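Local coordinates for protein DyP2 (Amycolatopsis sp. ATCC 39116, PDB 4G2C) that probably acts as a multifunctional heme peroxidase that uses hydrogen peroxide to oxidise dyes, and binds a manganese ion at a separate site, at residues Ser200-Leu204 and Gln378-Arg382; Glu213-Tyr217 and Gln278-Lys284; Gly216-Ser222 and Val309-Gly315; Pro317-Gln321 and Phe334-Asp339. One frame throughout, in Å; residues are numbered along the deposited sequence.

Interaction 1 (Ser200-Leu204 and Gln378-Arg382); sequences SGLGL and QTYGR
L202 N donates to T379 O at 2.8 Å where strand segments 200-202 and 378-380 cross with 106° between their N-to-C directions. An angle so far from both parallel and antiparallel leaves this as the one direct backbone bond; the nearest CA pair, G201 and Y380, is 4.6 Å apart. T379 then grips the same residue a second time: OG1 donates to L202 O at 2.5 Å, 29° out of the carbonyl plane. Its chi1 of 44° sets OG1 between the backbone N and the carbonyl carbon, within reach of that oxygen. The crossing joins two antiparallel sheets, since strand 193-205 belongs to the sheet of the family's alpha+beta barrel domain and strand 374-380 to the second sheet, paired with strand 402-409. Q378 turns at chi2 and lays its amide against G203, CD lying 3.5 Å from G203 CA. That amide is held at both ends: OE1 accepts from T379 N at 2.8 Å on an in-plane lone pair, and NE2 donates to R64 O. G201 lets Q378 CG come to 3.9 Å from its CA, a place where a beta carbon would clash. Three waters bridge the two segments, joining S200 O to G381 N, L202 O to G381 O, and L204 N to T379 OG1. Toward solvent, L202 CD2 sits over one face of the R382 guanidinium, offset from its centre, 3.9 Å from NH1.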
# COMPACT_ATOMS: atom_id res chain seq x y z
N SER A 200 7.79 7.53 -11.96
CA SER A 200 7.21 8.76 -11.44
C SER A 200 5.78 8.50 -10.97
O SER A 200 4.97 7.91 -11.69
CB SER A 200 7.24 9.87 -12.51
OG SER A 200 8.54 10.00 -13.08
N GLY A 201 5.49 8.94 -9.75
CA GLY A 201 4.15 8.84 -9.21
C GLY A 201 3.43 10.17 -9.32
O GLY A 201 4.00 11.23 -9.11
N LEU A 202 2.16 10.10 -9.67
CA LEU A 202 1.33 11.30 -9.77
C LEU A 202 0.03 11.00 -9.06
O LEU A 202 -0.73 10.10 -9.48
CB LEU A 202 1.07 11.65 -11.24
CG LEU A 202 0.12 12.82 -11.48
CD1 LEU A 202 0.80 14.15 -11.11
CD2 LEU A 202 -0.41 12.83 -12.92
N GLY A 203 -0.21 11.70 -7.96
CA GLY A 203 -1.41 11.47 -7.17
C GLY A 203 -2.69 11.89 -7.87
O GLY A 203 -2.71 12.90 -8.57
N LEU A 204 -3.76 11.12 -7.68
CA LEU A 204 -5.07 11.47 -8.23
C LEU A 204 -6.06 11.77 -7.12
O LEU A 204 -6.07 11.11 -6.08
CB LEU A 204 -5.64 10.31 -9.05
CG LEU A 204 -4.86 9.64 -10.17
CD1 LEU A 204 -5.65 8.41 -10.65
CD2 LEU A 204 -4.63 10.62 -11.31
N GLN A 378 1.52 4.99 -4.64
CA GLN A 378 1.13 6.17 -5.41
C GLN A 378 0.81 5.74 -6.83
O GLN A 378 1.46 4.84 -7.37
CB GLN A 378 2.24 7.24 -5.39
CG GLN A 378 1.87 8.58 -6.03
CD GLN A 378 0.58 9.17 -5.51
OE1 GLN A 378 -0.51 8.70 -5.85
NE2 GLN A 378 0.69 10.21 -4.68
N THR A 379 -0.23 6.34 -7.41
CA THR A 379 -0.58 6.05 -8.80
C THR A 379 0.48 6.54 -9.79
O THR A 379 1.24 7.47 -9.52
CB THR A 379 -1.93 6.69 -9.18
OG1 THR A 379 -1.99 8.04 -8.69
CG2 THR A 379 -3.09 5.89 -8.60
N TYR A 380 0.52 5.91 -10.96
CA TYR A 380 1.37 6.42 -12.02
C TYR A 380 0.63 6.48 -13.36
O TYR A 380 -0.37 5.80 -13.57
CB TYR A 380 2.61 5.55 -12.18
CG TYR A 380 2.36 4.21 -12.81
CD1 TYR A 380 2.41 4.05 -14.19
CD2 TYR A 380 2.07 3.09 -12.03
CE1 TYR A 380 2.18 2.81 -14.79
CE2 TYR A 380 1.85 1.84 -12.61
CZ TYR A 380 1.91 1.71 -13.99
OH TYR A 380 1.69 0.49 -14.58
N GLY A 381 1.16 7.30 -14.26
CA GLY A 381 0.60 7.44 -15.59
C GLY A 381 -0.19 8.73 -15.75
O GLY A 381 -0.68 9.31 -14.79
N ARG A 382 -0.32 9.18 -16.99
CA ARG A 382 -1.18 10.32 -17.27
C ARG A 382 -2.30 9.88 -18.18
O ARG A 382 -2.11 9.02 -19.04
CB ARG A 382 -0.39 11.48 -17.89
CG ARG A 382 0.61 12.15 -16.95
CD ARG A 382 1.17 13.42 -17.56
NE ARG A 382 1.86 14.27 -16.59
CZ ARG A 382 1.26 15.17 -15.81
NH1 ARG A 382 -0.06 15.33 -15.87
NH2 ARG A 382 1.98 15.90 -14.96
O HOH W 1 3.41 9.32 -13.68
O HOH W 2 -1.25 8.59 -12.04
O HOH W 3 -3.73 8.60 -6.36

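Interaction 2 (Glu213-Tyr217 and Gln278-Lys284); sequences EHFGY and QNVRLFK. With HEM (protoporphyrin IX containing Fe), chain C.
E213 OE2 is gripped by two donors, F215 N at 2.5 Å and Q278 NE2 at 2.6 Å. The amide meets it with OE2 in the plane of the Q278 side chain, whereas F215 N arrives from 37° above the carboxylate plane. The sister oxygen, E213 OE1, takes Y217 N at 2.7 Å. E213 reaches all three because CG stands between its backbone N and carbonyl carbon (chi1 53°) and the chain bends again at chi2, folding the carboxylate back over its own type I turn, E213 to G216. With alanine in place of E213, F215 N, Y217 N and the Q278 amide would probably be left without their acceptor and the turn less firmly held. F215 is clamped on both faces: Q278 NE2 lies 3.3 Å above the centre of the F215 ring on one side, and F283 forms an offset stack on the other, centroids 4.0 Å apart and planes within 1°. The backbone N and CA of V280 meet the F215 ring at its edge. K284 NZ donates to F215 O at 2.6 Å, nearly along the C=O axis, and also forms a salt bridge with E287. E213 OE2 and Q278 NE2 both lie beside the heme methyl CMB, so these two residues line the heme pocket. The loop after strand 211-212 is thus pinned where strand 267-278 passes into helix 280-293, N-capped by N279, while F283 also packs on L308 of helix 303-309.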
# COMPACT_ATOMS: atom_id res chain seq x y z
N GLU A 213 -7.50 5.68 -7.01
CA GLU A 213 -6.67 4.95 -7.97
C GLU A 213 -7.35 4.95 -9.35
O GLU A 213 -8.44 5.50 -9.50
CB GLU A 213 -6.36 3.53 -7.49
CG GLU A 213 -7.59 2.74 -7.10
CD GLU A 213 -8.50 2.47 -8.27
OE1 GLU A 213 -9.70 2.82 -8.18
OE2 GLU A 213 -8.02 1.92 -9.30
N HIS A 214 -6.71 4.36 -10.35
CA HIS A 214 -7.16 4.54 -11.73
C HIS A 214 -8.55 4.00 -12.07
O HIS A 214 -9.18 4.49 -13.00
CB HIS A 214 -6.10 4.11 -12.74
CG HIS A 214 -4.99 5.12 -12.89
ND1 HIS A 214 -5.18 6.34 -13.51
CD2 HIS A 214 -3.71 5.12 -12.44
CE1 HIS A 214 -4.05 7.03 -13.46
NE2 HIS A 214 -3.15 6.31 -12.81
N PHE A 215 -9.05 3.03 -11.30
CA PHE A 215 -10.39 2.52 -11.56
C PHE A 215 -11.46 3.49 -11.10
O PHE A 215 -12.65 3.28 -11.36
CB PHE A 215 -10.61 1.15 -10.90
CG PHE A 215 -9.71 0.06 -11.42
CD1 PHE A 215 -9.20 0.11 -12.70
CD2 PHE A 215 -9.37 -1.01 -10.61
CE1 PHE A 215 -8.36 -0.90 -13.18
CE2 PHE A 215 -8.54 -2.02 -11.07
CZ PHE A 215 -8.03 -1.96 -12.36
N GLY A 216 -11.03 4.56 -10.42
CA GLY A 216 -11.93 5.60 -9.94
C GLY A 216 -12.29 5.55 -8.45
O GLY A 216 -13.08 6.38 -7.96
N TYR A 217 -11.72 4.61 -7.71
CA TYR A 217 -12.16 4.40 -6.33
C TYR A 217 -11.22 5.07 -5.33
O TYR A 217 -10.00 4.99 -5.46
CB TYR A 217 -12.29 2.91 -6.01
CG TYR A 217 -13.34 2.19 -6.80
CD1 TYR A 217 -13.14 1.91 -8.16
CD2 TYR A 217 -14.53 1.77 -6.20
CE1 TYR A 217 -14.10 1.24 -8.89
CE2 TYR A 217 -15.50 1.10 -6.94
CZ TYR A 217 -15.28 0.84 -8.28
OH TYR A 217 -16.23 0.18 -9.03
N GLN A 278 -2.81 -1.07 -14.46
CA GLN A 278 -4.26 -1.13 -14.42
C GLN A 278 -4.90 -0.94 -15.81
O GLN A 278 -4.82 0.14 -16.39
CB GLN A 278 -4.79 -0.03 -13.50
CG GLN A 278 -4.37 -0.17 -12.03
CD GLN A 278 -5.02 0.89 -11.16
OE1 GLN A 278 -4.41 1.92 -10.85
NE2 GLN A 278 -6.26 0.66 -10.77
N ASN A 279 -5.52 -1.99 -16.34
CA ASN A 279 -6.32 -1.87 -17.54
C ASN A 279 -7.72 -1.38 -17.14
O ASN A 279 -8.64 -2.18 -16.94
CB ASN A 279 -6.39 -3.21 -18.28
CG ASN A 279 -7.11 -3.11 -19.62
OD1 ASN A 279 -7.96 -2.25 -19.83
ND2 ASN A 279 -6.75 -4.00 -20.53
N VAL A 280 -7.85 -0.06 -17.01
CA VAL A 280 -9.10 0.56 -16.60
C VAL A 280 -10.23 0.17 -17.54
O VAL A 280 -11.34 -0.15 -17.10
CB VAL A 280 -8.97 2.07 -16.58
CG1 VAL A 280 -10.29 2.71 -16.12
CG2 VAL A 280 -7.82 2.47 -15.68
N ARG A 281 -9.93 0.18 -18.83
CA ARG A 281 -10.91 -0.19 -19.84
C ARG A 281 -11.58 -1.53 -19.51
O ARG A 281 -12.81 -1.64 -19.49
CB ARG A 281 -10.26 -0.25 -21.23
CG ARG A 281 -11.18 -0.79 -22.33
CD ARG A 281 -10.91 -0.15 -23.71
NE ARG A 281 -9.71 -0.66 -24.38
CZ ARG A 281 -8.78 0.11 -24.97
NH1 ARG A 281 -8.89 1.44 -24.96
NH2 ARG A 281 -7.74 -0.46 -25.57
N LEU A 282 -10.76 -2.54 -19.26
CA LEU A 282 -11.29 -3.88 -19.09
C LEU A 282 -12.05 -3.98 -17.76
O LEU A 282 -13.05 -4.71 -17.64
CB LEU A 282 -10.15 -4.88 -19.13
CG LEU A 282 -10.41 -6.36 -18.90
CD1 LEU A 282 -11.35 -6.93 -19.94
CD2 LEU A 282 -9.08 -7.08 -18.93
N PHE A 283 -11.56 -3.25 -16.77
CA PHE A 283 -12.20 -3.25 -15.45
C PHE A 283 -13.59 -2.64 -15.53
O PHE A 283 -14.52 -3.13 -14.89
CB PHE A 283 -11.32 -2.54 -14.39
CG PHE A 283 -11.79 -2.76 -12.98
CD1 PHE A 283 -11.41 -3.90 -12.28
CD2 PHE A 283 -12.64 -1.86 -12.37
CE1 PHE A 283 -11.85 -4.12 -10.99
CE2 PHE A 283 -13.09 -2.07 -11.08
CZ PHE A 283 -12.69 -3.20 -10.39
N LYS A 284 -13.73 -1.57 -16.31
CA LYS A 284 -15.03 -0.93 -16.50
C LYS A 284 -15.97 -1.78 -17.35
O LYS A 284 -17.18 -1.72 -17.18
CB LYS A 284 -14.89 0.46 -17.11
CG LYS A 284 -14.28 1.47 -16.18
CD LYS A 284 -14.97 1.48 -14.82
CE LYS A 284 -14.36 2.55 -13.92
NZ LYS A 284 -14.85 2.49 -12.52
CHA HEM C . -7.92 -1.00 0.19
CHB HEM C . -7.51 -0.65 -4.64
CHC HEM C . -3.49 -3.37 -4.56
CHD HEM C . -4.36 -4.36 0.10
C1A HEM C . -8.16 -0.66 -1.12
C2A HEM C . -9.23 0.20 -1.58
C3A HEM C . -9.10 0.30 -2.91
C4A HEM C . -7.96 -0.49 -3.34
CMA HEM C . -10.01 1.11 -3.85
CAA HEM C . -10.29 0.87 -0.67
CBA HEM C . -9.73 2.18 -0.10
CGA HEM C . -8.93 1.95 1.16
O1A HEM C . -9.43 1.33 2.12
O2A HEM C . -7.76 2.38 1.23
C1B HEM C . -6.39 -1.36 -5.07
C2B HEM C . -5.88 -1.48 -6.43
C3B HEM C . -4.77 -2.24 -6.39
C4B HEM C . -4.52 -2.60 -5.01
CMB HEM C . -6.54 -0.87 -7.69
CAB HEM C . -3.83 -2.66 -7.54
CBB HEM C . -3.80 -1.99 -8.69
C1C HEM C . -3.42 -3.94 -3.30
C2C HEM C . -2.51 -4.99 -2.89
C3C HEM C . -2.75 -5.25 -1.59
C4C HEM C . -3.81 -4.37 -1.16
CMC HEM C . -1.43 -5.66 -3.79
CAC HEM C . -2.06 -6.31 -0.70
CBC HEM C . -1.43 -7.37 -1.24
C1D HEM C . -5.35 -3.52 0.56
C2D HEM C . -5.72 -3.39 1.95
C3D HEM C . -6.81 -2.33 1.96
C4D HEM C . -7.01 -1.94 0.60
CMD HEM C . -5.11 -4.15 3.14
CAD HEM C . -7.59 -1.81 3.14
CBD HEM C . -8.57 -2.92 3.46
CGD HEM C . -9.25 -2.47 4.73
O1D HEM C . -8.52 -2.23 5.72
O2D HEM C . -10.50 -2.33 4.70
NA HEM C . -7.40 -1.05 -2.20
NB HEM C . -5.53 -2.05 -4.24
NC HEM C . -4.20 -3.58 -2.22
ND HEM C . -6.13 -2.65 -0.19
FE HEM C . -5.95 -2.45 -2.32

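Interaction 3 (Gly216-Ser222 and Val309-Gly315); sequences GYVDGRS and VGRFEDG. With MN (manganese (II) ion), chain D; HEM (protoporphyrin IX containing Fe), chain C.
Y217 and E313 bring their CA atoms within 4.0 Å, and V218 N donates to E313 O at 3.0 Å with an N-H...O angle of 163°, pairing two irregular loops. G216 to G220 spells GXXDG, the signature motif of dye-decolorizing peroxidases. The Y217 ring is held between two aliphatic groups: E313 CG lies 3.5 Å from the ring centroid and only 3° off the normal, and V309 CG2 covers the opposite face. R311 O meets the ring edge, 3.2 Å from Y217 CE2. E313 sets CG anti to its carbonyl carbon (chi1 -79°), which places the methylene over the ring while the carboxylate runs on past it to the metal. R311 is extended from CG to NE and crosses R221 at about a right angle, R221 CB lying over one face of the R311 guanidinium. These two arginines point their polar ends to separate partners, R311 NH1 to G315 O and G331 O, R221 to V330 O and E234. On the heme side, S222 OG donates to propionate O1D of the heme at 2.6 Å. E287 and E313 both bind the manganese, E313 through OE2 at 2.2 Å, and a water 2.3 Å from the metal lies 3.1 Å from Y217 OH, hydrogen-bonded to it.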
# COMPACT_ATOMS: atom_id res chain seq x y z
N GLY A 216 -11.03 4.56 -10.42
CA GLY A 216 -11.93 5.60 -9.94
C GLY A 216 -12.29 5.55 -8.45
O GLY A 216 -13.08 6.38 -7.96
N TYR A 217 -11.72 4.61 -7.71
CA TYR A 217 -12.16 4.40 -6.33
C TYR A 217 -11.22 5.07 -5.33
O TYR A 217 -10.00 4.99 -5.46
CB TYR A 217 -12.29 2.91 -6.01
CG TYR A 217 -13.34 2.19 -6.80
CD1 TYR A 217 -13.14 1.91 -8.16
CD2 TYR A 217 -14.53 1.77 -6.20
CE1 TYR A 217 -14.10 1.24 -8.89
CE2 TYR A 217 -15.50 1.10 -6.94
CZ TYR A 217 -15.28 0.84 -8.28
OH TYR A 217 -16.23 0.18 -9.03
N VAL A 218 -11.81 5.72 -4.33
CA VAL A 218 -11.05 6.22 -3.20
C VAL A 218 -10.08 5.13 -2.73
O VAL A 218 -10.47 4.01 -2.48
CB VAL A 218 -11.96 6.64 -2.04
CG1 VAL A 218 -11.13 7.05 -0.82
CG2 VAL A 218 -12.86 7.78 -2.46
N ASP A 219 -8.80 5.45 -2.64
CA ASP A 219 -7.87 4.42 -2.22
C ASP A 219 -7.08 4.92 -1.02
O ASP A 219 -6.95 6.12 -0.83
CB ASP A 219 -6.99 3.97 -3.39
CG ASP A 219 -5.96 5.01 -3.79
OD1 ASP A 219 -6.15 6.20 -3.47
OD2 ASP A 219 -4.96 4.64 -4.43
N GLY A 220 -6.60 4.02 -0.19
CA GLY A 220 -5.86 4.44 0.99
C GLY A 220 -6.66 5.15 2.08
O GLY A 220 -6.16 6.07 2.71
N ARG A 221 -7.88 4.70 2.32
CA ARG A 221 -8.68 5.21 3.44
C ARG A 221 -8.32 4.48 4.74
O ARG A 221 -8.16 5.08 5.80
CB ARG A 221 -10.18 5.04 3.16
CG ARG A 221 -11.08 5.35 4.35
CD ARG A 221 -10.91 6.81 4.79
NE ARG A 221 -11.75 7.16 5.94
CZ ARG A 221 -11.38 7.02 7.21
NH1 ARG A 221 -10.21 6.50 7.50
NH2 ARG A 221 -12.20 7.39 8.18
N SER A 222 -8.21 3.16 4.64
CA SER A 222 -8.06 2.31 5.81
C SER A 222 -6.60 1.98 6.06
O SER A 222 -6.01 1.18 5.33
CB SER A 222 -8.84 1.01 5.61
OG SER A 222 -8.72 0.16 6.75
N VAL A 309 -14.87 -4.16 -5.32
CA VAL A 309 -13.94 -3.44 -4.46
C VAL A 309 -14.33 -3.50 -2.97
O VAL A 309 -13.47 -3.64 -2.11
CB VAL A 309 -13.84 -1.99 -4.94
CG1 VAL A 309 -13.09 -1.15 -3.91
CG2 VAL A 309 -13.15 -1.95 -6.31
N GLY A 310 -15.63 -3.42 -2.68
CA GLY A 310 -16.11 -3.44 -1.31
C GLY A 310 -16.51 -2.04 -0.89
O GLY A 310 -17.00 -1.83 0.22
N ARG A 311 -16.25 -1.08 -1.77
CA ARG A 311 -16.72 0.29 -1.61
C ARG A 311 -17.16 0.81 -2.98
O ARG A 311 -16.67 0.36 -4.00
CB ARG A 311 -15.62 1.20 -1.08
CG ARG A 311 -15.07 0.91 0.31
CD ARG A 311 -13.86 1.86 0.61
NE ARG A 311 -13.24 1.65 1.92
CZ ARG A 311 -13.50 2.37 3.01
NH1 ARG A 311 -14.38 3.38 2.96
NH2 ARG A 311 -12.88 2.09 4.15
N PHE A 312 -18.08 1.76 -2.98
CA PHE A 312 -18.38 2.54 -4.19
C PHE A 312 -17.20 3.47 -4.49
O PHE A 312 -16.32 3.69 -3.66
CB PHE A 312 -19.67 3.35 -4.00
CG PHE A 312 -20.88 2.50 -3.85
CD1 PHE A 312 -21.59 2.07 -4.96
CD2 PHE A 312 -21.30 2.08 -2.59
CE1 PHE A 312 -22.70 1.27 -4.82
CE2 PHE A 312 -22.41 1.28 -2.45
CZ PHE A 312 -23.11 0.87 -3.56
N GLU A 313 -17.19 4.03 -5.69
CA GLU A 313 -16.11 4.94 -6.04
C GLU A 313 -15.82 6.03 -5.00
O GLU A 313 -14.66 6.47 -4.87
CB GLU A 313 -16.32 5.52 -7.44
CG GLU A 313 -15.91 4.52 -8.50
CD GLU A 313 -16.71 4.65 -9.78
OE1 GLU A 313 -16.64 5.73 -10.42
OE2 GLU A 313 -17.42 3.66 -10.13
N ASP A 314 -16.83 6.39 -4.21
CA ASP A 314 -16.74 7.60 -3.38
C ASP A 314 -16.17 7.60 -1.94
O ASP A 314 -16.27 8.62 -1.30
CB ASP A 314 -18.07 8.39 -3.39
CG ASP A 314 -19.13 7.76 -2.52
OD1 ASP A 314 -19.00 6.56 -2.25
OD2 ASP A 314 -20.08 8.47 -2.12
N GLY A 315 -15.65 6.52 -1.36
CA GLY A 315 -16.08 5.17 -1.49
C GLY A 315 -16.85 4.84 -0.19
O GLY A 315 -16.30 4.58 0.90
MN MN D . -18.59 2.21 -11.34
CHA HEM C . -7.92 -1.00 0.19
CHB HEM C . -7.51 -0.65 -4.64
CHC HEM C . -3.49 -3.37 -4.56
CHD HEM C . -4.36 -4.36 0.10
C1A HEM C . -8.16 -0.66 -1.12
C2A HEM C . -9.23 0.20 -1.58
C3A HEM C . -9.10 0.30 -2.91
C4A HEM C . -7.96 -0.49 -3.34
CMA HEM C . -10.01 1.11 -3.85
CAA HEM C . -10.29 0.87 -0.67
CBA HEM C . -9.73 2.18 -0.10
CGA HEM C . -8.93 1.95 1.16
O1A HEM C . -9.43 1.33 2.12
O2A HEM C . -7.76 2.38 1.23
C1B HEM C . -6.39 -1.36 -5.07
C2B HEM C . -5.88 -1.48 -6.43
C3B HEM C . -4.77 -2.24 -6.39
C4B HEM C . -4.52 -2.60 -5.01
CMB HEM C . -6.54 -0.87 -7.69
CAB HEM C . -3.83 -2.66 -7.54
CBB HEM C . -3.80 -1.99 -8.69
C1C HEM C . -3.42 -3.94 -3.30
C2C HEM C . -2.51 -4.99 -2.89
C3C HEM C . -2.75 -5.25 -1.59
C4C HEM C . -3.81 -4.37 -1.16
CMC HEM C . -1.43 -5.66 -3.79
CAC HEM C . -2.06 -6.31 -0.70
CBC HEM C . -1.43 -7.37 -1.24
C1D HEM C . -5.35 -3.52 0.56
C2D HEM C . -5.72 -3.39 1.95
C3D HEM C . -6.81 -2.33 1.96
C4D HEM C . -7.01 -1.94 0.60
CMD HEM C . -5.11 -4.15 3.14
CAD HEM C . -7.59 -1.81 3.14
CBD HEM C . -8.57 -2.92 3.46
CGD HEM C . -9.25 -2.47 4.73
O1D HEM C . -8.52 -2.23 5.72
O2D HEM C . -10.50 -2.33 4.70
NA HEM C . -7.40 -1.05 -2.20
NB HEM C . -5.53 -2.05 -4.24
NC HEM C . -4.20 -3.58 -2.22
ND HEM C . -6.13 -2.65 -0.19
FE HEM C . -5.95 -2.45 -2.32
O HOH W 4 -18.99 1.62 -9.13
O HOH W 5 -13.42 3.34 -2.46

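Interaction 4 (Pro317-Gln321 and Phe334-Asp339); sequences PLTAQ and FSYDSD. With ACT (acetate ion), chain H.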
# COMPACT_ATOMS: atom_id res chain seq x y z
N PRO A 317 -18.73 2.33 2.02
CA PRO A 317 -18.58 0.89 2.23
C PRO A 317 -19.86 0.17 1.83
O PRO A 317 -20.94 0.52 2.28
CB PRO A 317 -18.37 0.77 3.75
CG PRO A 317 -17.99 2.15 4.21
CD PRO A 317 -18.69 3.09 3.28
N LEU A 318 -19.71 -0.81 0.95
CA LEU A 318 -20.81 -1.61 0.47
C LEU A 318 -21.48 -2.38 1.60
O LEU A 318 -22.65 -2.73 1.50
CB LEU A 318 -20.30 -2.60 -0.59
CG LEU A 318 -21.38 -3.41 -1.28
CD1 LEU A 318 -22.42 -2.45 -1.84
CD2 LEU A 318 -20.79 -4.31 -2.36
N THR A 319 -20.74 -2.65 2.68
CA THR A 319 -21.33 -3.36 3.80
C THR A 319 -22.28 -2.44 4.57
O THR A 319 -23.12 -2.92 5.33
CB THR A 319 -20.29 -3.94 4.77
OG1 THR A 319 -20.94 -4.92 5.62
CG2 THR A 319 -19.70 -2.85 5.65
N ALA A 320 -22.15 -1.13 4.39
CA ALA A 320 -23.01 -0.20 5.13
C ALA A 320 -24.14 0.44 4.31
O ALA A 320 -25.14 0.88 4.87
CB ALA A 320 -22.18 0.87 5.81
N GLN A 321 -23.97 0.52 3.00
CA GLN A 321 -24.94 1.20 2.15
C GLN A 321 -25.08 0.46 0.83
O GLN A 321 -24.13 -0.22 0.39
CB GLN A 321 -24.49 2.64 1.90
CG GLN A 321 -24.43 3.54 3.16
CD GLN A 321 -25.82 4.02 3.57
OE1 GLN A 321 -26.29 5.07 3.12
NE2 GLN A 321 -26.49 3.25 4.42
N PHE A 334 -16.45 0.46 10.51
CA PHE A 334 -17.37 -0.65 10.26
C PHE A 334 -16.61 -1.98 10.34
O PHE A 334 -15.39 -2.03 10.19
CB PHE A 334 -17.98 -0.54 8.86
CG PHE A 334 -16.96 -0.60 7.75
CD1 PHE A 334 -16.51 -1.83 7.26
CD2 PHE A 334 -16.42 0.57 7.24
CE1 PHE A 334 -15.55 -1.89 6.26
CE2 PHE A 334 -15.45 0.52 6.23
CZ PHE A 334 -15.01 -0.71 5.73
N SER A 335 -17.36 -3.05 10.58
CA SER A 335 -16.87 -4.41 10.49
C SER A 335 -17.90 -5.16 9.68
O SER A 335 -18.89 -4.58 9.25
CB SER A 335 -16.75 -5.06 11.89
OG SER A 335 -18.02 -5.39 12.41
N TYR A 336 -17.70 -6.46 9.49
CA TYR A 336 -18.64 -7.28 8.75
C TYR A 336 -19.51 -8.16 9.66
O TYR A 336 -20.08 -9.16 9.20
CB TYR A 336 -17.89 -8.14 7.75
CG TYR A 336 -17.07 -7.32 6.81
CD1 TYR A 336 -17.67 -6.64 5.75
CD2 TYR A 336 -15.69 -7.20 6.98
CE1 TYR A 336 -16.92 -5.86 4.89
CE2 TYR A 336 -14.94 -6.43 6.13
CZ TYR A 336 -15.56 -5.76 5.09
OH TYR A 336 -14.81 -4.99 4.23
N ASP A 337 -19.60 -7.80 10.94
CA ASP A 337 -20.29 -8.62 11.93
C ASP A 337 -21.81 -8.64 11.72
O ASP A 337 -22.49 -9.53 12.22
CB ASP A 337 -19.94 -8.16 13.36
CG ASP A 337 -18.54 -8.58 13.78
OD1 ASP A 337 -17.90 -9.37 13.05
OD2 ASP A 337 -18.07 -8.11 14.84
N SER A 338 -22.34 -7.66 10.99
CA SER A 338 -23.73 -7.67 10.56
C SER A 338 -23.86 -8.01 9.09
O SER A 338 -24.85 -7.63 8.45
CB SER A 338 -24.39 -6.31 10.79
OG SER A 338 -24.53 -6.03 12.17
N ASP A 339 -22.88 -8.75 8.56
CA ASP A 339 -22.80 -9.07 7.14
C ASP A 339 -22.10 -10.43 6.99
O ASP A 339 -21.37 -10.69 6.03
CB ASP A 339 -22.00 -7.97 6.43
CG ASP A 339 -22.15 -7.98 4.90
OD1 ASP A 339 -22.92 -8.78 4.34
OD2 ASP A 339 -21.50 -7.13 4.25
C ACT H . -18.23 -4.98 16.79
O ACT H . -19.07 -5.81 17.24
OXT ACT H . -18.03 -4.99 15.55
CH3 ACT H . -17.50 -4.03 17.70
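T319 reaches across the contact with both branches of its side chain. OG1 donates to D339 OD2 at 2.7 Å, meeting the carboxylate on its anti side and 26° out of plane, while CG2 touches F334 CD1 at 3.7 Å. With OG1 pointing opposite the backbone N (chi1 -164°), the hydroxyl faces D339 and also passes 3.7 Å from CD1 of the Y336 ring. Beside it, P317 CB lies over one face of the F334 ring, 4.1 Å from the centroid and 21° off the normal, and P317 CG comes to 3.6 Å from F334 CE2. Replacing T319 by a valine would probably leave D339 OD2 without one of its donors. Two turns shape the partner loop: a type I turn runs from Y336 to D339, and S335 OG accepts from D337 N in an ST turn. P317 O, in turn, takes both A320 N and Q321 N, curling 317-321 into a compact bend. Farther out, the D339 carboxylate is fixed by C345 N on OD2 and K344 N on OD1. Y336 packs on helix 350-354. F334 forms a cation-pi pair with R357, which also hydrogen-bonds the heme, linking this loop region to the cofactor.

Interactions 2, 3 and 4 are buried, whereas interaction 1 is partly buried; it has three bridging waters. Interactions 2 and 3 share G216 and Y217 and both touch the heme, with centres about 12 Å apart: the first ties the loop to helix 280-293 through a carboxylate and stacked rings, the second to the loop after helix 303-309 through aliphatic faces and a metal ligand. Interaction 1 joins two sheets chiefly by backbone and hydroxyl bonds and meets interaction 2 where T379 and L204 pack on H214. Interaction 4, loop on loop, reaches interaction 3 through L318 N, close to G310 O, and through F334 against R311.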